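Local coordinates for Atu0111 protein (Agrobacterium tumefaciens, PDB 2FSQ) that is of unknown function but belongs to the DUF1868 family of the 2H clan, which suggests a possible phosphoesterase-like activity, at residues A[113-118]-A[223-228]. Sequence-based numbering, arbitrary orientation.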
ATOM      1  N   ALA A 113      -8.420 -10.040 -18.656  1.00 19.86           N
ATOM      2  CA  ALA A 113      -8.106 -11.447 -18.888  1.00 20.12           C
ATOM      3  C   ALA A 113      -7.116 -12.001 -17.864  1.00 19.17           C
ATOM      4  O   ALA A 113      -7.192 -13.158 -17.476  1.00 19.01           O
ATOM      5  CB  ALA A 113      -7.625 -11.686 -20.337  1.00 20.58           C
ATOM      6  N   VAL A 114      -6.184 -11.170 -17.399  1.00 18.03           N
ATOM      7  CA  VAL A 114      -5.293 -11.625 -16.334  1.00 17.29           C
ATOM      8  C   VAL A 114      -6.100 -11.857 -15.037  1.00 17.06           C
ATOM      9  O   VAL A 114      -5.892 -12.847 -14.332  1.00 17.79           O
ATOM     10  CB  VAL A 114      -4.120 -10.645 -16.076  1.00 16.32           C
ATOM     11  CG1 VAL A 114      -3.177 -11.250 -15.063  1.00 16.89           C
ATOM     12  CG2 VAL A 114      -3.359 -10.325 -17.386  1.00 16.88           C
ATOM     13  N   THR A 115      -7.011 -10.935 -14.744  1.00 17.97           N
ATOM     14  CA  THR A 115      -7.904 -11.051 -13.595  1.00 19.23           C
ATOM     15  C   THR A 115      -8.692 -12.376 -13.641  1.00 19.52           C
ATOM     16  O   THR A 115      -8.759 -13.092 -12.635  1.00 19.36           O
ATOM     17  CB  THR A 115      -8.815  -9.822 -13.485  1.00 18.49           C
ATOM     18  OG1 THR A 115      -8.005  -8.650 -13.292  1.00 18.26           O
ATOM     19  CG2 THR A 115      -9.790  -9.966 -12.318  1.00 20.04           C
ATOM     20  N   ASP A 116      -9.218 -12.735 -14.815  1.00 21.05           N
ATOM     21  CA  ASP A 116      -9.927 -14.019 -14.967  1.00 21.88           C
ATOM     22  C   ASP A 116      -9.022 -15.236 -14.725  1.00 21.66           C
ATOM     23  O   ASP A 116      -9.435 -16.194 -14.060  1.00 21.97           O
ATOM     24  CB  ASP A 116     -10.593 -14.141 -16.346  1.00 23.45           C
ATOM     25  CG  ASP A 116     -11.633 -13.040 -16.619  1.00 25.81           C
ATOM     26  OD1 ASP A 116     -12.208 -12.456 -15.674  1.00 30.58           O
ATOM     27  OD2 ASP A 116     -11.905 -12.783 -17.813  1.00 30.25           O
ATOM     28  N   TYR A 117      -7.805 -15.212 -15.274  1.00 20.57           N
ATOM     29  CA  TYR A 117      -6.824 -16.295 -15.092  1.00 20.89           C
ATOM     30  C   TYR A 117      -6.545 -16.508 -13.610  1.00 21.46           C
ATOM     31  O   TYR A 117      -6.554 -17.643 -13.120  1.00 21.30           O
ATOM     32  CB  TYR A 117      -5.553 -15.994 -15.914  1.00 20.88           C
ATOM     33  CG  TYR A 117      -4.281 -16.814 -15.665  1.00 22.07           C
ATOM     34  CD1 TYR A 117      -4.093 -18.072 -16.259  1.00 22.89           C
ATOM     35  CD2 TYR A 117      -3.226 -16.286 -14.922  1.00 21.82           C
ATOM     36  CE1 TYR A 117      -2.889 -18.801 -16.069  1.00 23.29           C
ATOM     37  CE2 TYR A 117      -2.025 -16.997 -14.730  1.00 23.64           C
ATOM     38  CZ  TYR A 117      -1.853 -18.252 -15.305  1.00 22.63           C
ATOM     39  OH  TYR A 117      -0.649 -18.953 -15.106  1.00 23.16           O
ATOM     40  N   TYR A 118      -6.361 -15.407 -12.886  1.00 21.42           N
ATOM     41  CA  TYR A 118      -6.102 -15.483 -11.471  1.00 21.58           C
ATOM     42  C   TYR A 118      -7.318 -15.866 -10.622  1.00 22.46           C
ATOM     43  O   TYR A 118      -7.183 -16.650  -9.676  1.00 23.03           O
ATOM     44  CB  TYR A 118      -5.516 -14.163 -10.995  1.00 20.73           C
ATOM     45  CG  TYR A 118      -4.078 -13.951 -11.402  1.00 19.73           C
ATOM     46  CD1 TYR A 118      -3.176 -15.013 -11.480  1.00 19.20           C
ATOM     47  CD2 TYR A 118      -3.602 -12.669 -11.625  1.00 19.08           C
ATOM     48  CE1 TYR A 118      -1.849 -14.805 -11.833  1.00 19.46           C
ATOM     49  CE2 TYR A 118      -2.275 -12.443 -11.959  1.00 18.72           C
ATOM     50  CZ  TYR A 118      -1.410 -13.509 -12.060  1.00 18.75           C
ATOM     51  OH  TYR A 118      -0.094 -13.282 -12.358  1.00 19.66           O
ATOM     52  N   PHE A 223      -8.492 -10.844  -3.138  1.00 14.42           N
ATOM     53  CA  PHE A 223      -8.056 -10.532  -4.495  1.00 15.10           C
ATOM     54  C   PHE A 223      -9.031  -9.503  -5.075  1.00 15.08           C
ATOM     55  O   PHE A 223     -10.257  -9.721  -5.064  1.00 15.61           O
ATOM     56  CB  PHE A 223      -8.002 -11.809  -5.351  1.00 15.60           C
ATOM     57  CG  PHE A 223      -7.635 -11.563  -6.789  1.00 15.77           C
ATOM     58  CD1 PHE A 223      -6.406 -11.003  -7.125  1.00 16.08           C
ATOM     59  CD2 PHE A 223      -8.516 -11.893  -7.806  1.00 16.96           C
ATOM     60  CE1 PHE A 223      -6.061 -10.768  -8.438  1.00 15.88           C
ATOM     61  CE2 PHE A 223      -8.175 -11.671  -9.129  1.00 17.16           C
ATOM     62  CZ  PHE A 223      -6.946 -11.117  -9.448  1.00 17.09           C
ATOM     63  N   CYS A 224      -8.483  -8.387  -5.565  1.00 14.58           N
ATOM     64  CA  CYS A 224      -9.256  -7.225  -5.983  1.00 14.86           C
ATOM     65  C   CYS A 224      -8.837  -6.775  -7.360  1.00 14.61           C
ATOM     66  O   CYS A 224      -7.704  -7.048  -7.805  1.00 14.65           O
ATOM     67  CB  CYS A 224      -9.023  -6.026  -5.052  1.00 14.80           C
ATOM     68  SG  CYS A 224      -9.506  -6.288  -3.332  1.00 16.27           S
ATOM     69  N   GLU A 225      -9.730  -6.057  -8.027  1.00 15.32           N
ATOM     70  CA  GLU A 225      -9.352  -5.303  -9.223  1.00 16.12           C
ATOM     71  C   GLU A 225      -9.534  -3.804  -8.990  1.00 15.62           C
ATOM     72  O   GLU A 225     -10.336  -3.391  -8.142  1.00 16.16           O
ATOM     73  CB  GLU A 225     -10.153  -5.764 -10.453  1.00 16.81           C
ATOM     74  CG  GLU A 225     -11.623  -5.408 -10.352  1.00 17.89           C
ATOM     75  CD  GLU A 225     -12.470  -5.948 -11.483  1.00 19.24           C
ATOM     76  OE1 GLU A 225     -11.957  -6.713 -12.337  1.00 22.00           O
ATOM     77  OE2 GLU A 225     -13.670  -5.613 -11.481  1.00 22.65           O
ATOM     78  N   PHE A 226      -8.816  -2.987  -9.757  1.00 14.58           N
ATOM     79  CA  PHE A 226      -8.922  -1.545  -9.632  1.00 14.44           C
ATOM     80  C   PHE A 226      -8.714  -0.870 -10.979  1.00 14.84           C
ATOM     81  O   PHE A 226      -7.970  -1.406 -11.815  1.00 14.45           O
ATOM     82  CB  PHE A 226      -7.919  -0.995  -8.612  1.00 14.45           C
ATOM     83  CG  PHE A 226      -6.476  -1.363  -8.909  1.00 12.97           C
ATOM     84  CD1 PHE A 226      -5.694  -0.553  -9.731  1.00 14.27           C
ATOM     85  CD2 PHE A 226      -5.907  -2.512  -8.353  1.00 13.19           C
ATOM     86  CE1 PHE A 226      -4.348  -0.887 -10.013  1.00 13.04           C
ATOM     87  CE2 PHE A 226      -4.579  -2.864  -8.627  1.00 12.33           C
ATOM     88  CZ  PHE A 226      -3.785  -2.046  -9.434  1.00 13.24           C
ATOM     89  N   LYS A 227      -9.356   0.281 -11.169  0.50 14.73           N
ATOM     90  CA  LYS A 227      -9.117   1.140 -12.332  0.50 15.52           C
ATOM     91  C   LYS A 227      -7.983   2.116 -12.046  0.50 15.02           C
ATOM     92  O   LYS A 227      -7.221   2.487 -12.931  0.50 14.97           O
ATOM     93  CB  LYS A 227     -10.392   1.923 -12.691  0.50 15.34           C
ATOM     94  CG  LYS A 227     -10.199   2.990 -13.781  0.50 16.99           C
ATOM     95  CD  LYS A 227     -11.521   3.537 -14.337  0.50 17.45           C
ATOM     96  CE  LYS A 227     -11.433   3.722 -15.873  0.50 19.95           C
ATOM     97  NZ  LYS A 227     -12.756   4.036 -16.565  0.50 18.26           N
ATOM     98  N   ASP A 228      -7.869   2.508 -10.782  1.00 14.89           N
ATOM     99  CA  ASP A 228      -6.970   3.571 -10.341  1.00 14.41           C
ATOM    100  C   ASP A 228      -6.844   3.397  -8.824  1.00 14.43           C
ATOM    101  O   ASP A 228      -7.403   2.447  -8.255  1.00 14.24           O
ATOM    102  CB  ASP A 228      -7.501   4.979 -10.720  1.00 14.79           C
ATOM    103  CG  ASP A 228      -8.879   5.267 -10.178  1.00 15.37           C
ATOM    104  OD1 ASP A 228      -9.252   4.722  -9.113  1.00 15.58           O
ATOM    105  OD2 ASP A 228      -9.604   6.042 -10.848  1.00 19.08           O
TER
HETATM  106  O   HOH W   1      -9.622  -6.511 -13.924  1.00 22.24           O
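Apolar packing centres on the ring of F223, whose far end is wedged against the helix between T115 and Y118. With CG anti to the backbone N (chi1 177°), the phenyl group reaches out from the strand, and its CZ lies 3.7 Å from CB of Y118. That tyrosine touches F223 chiefly through its CB, while its hydroxyl end leads off to bond the carbonyl of F167. The methyl CG2 of T115 is 4.0 Å from CE2 of F223.

Two polar atoms also approach. The carbonyl O of T115 meets the phenyl edge, close to the plane of the ring, 3.8 Å from CE2 of F223. CG2 of T115 lies 3.9 Å from OE1 of E225, the threonine roughly perpendicular to the glutamate chain.

One water bridges OG1 of T115 and OE1 of E225, 2.8 Å from each. The same hydroxyl is hydrogen-bonded to N43 ND2 and the carbonyl of I111, which should hold it in place. The axes of 113-118 and 223-226 approach to 10.1 Å and run antiparallel (173°). With T115 also on L235 and Y118 on N43, helix 111-121 packs across a face of the four-stranded antiparallel sheet containing inner strand 222-226: helix-on-sheet packing of an alpha-beta fold.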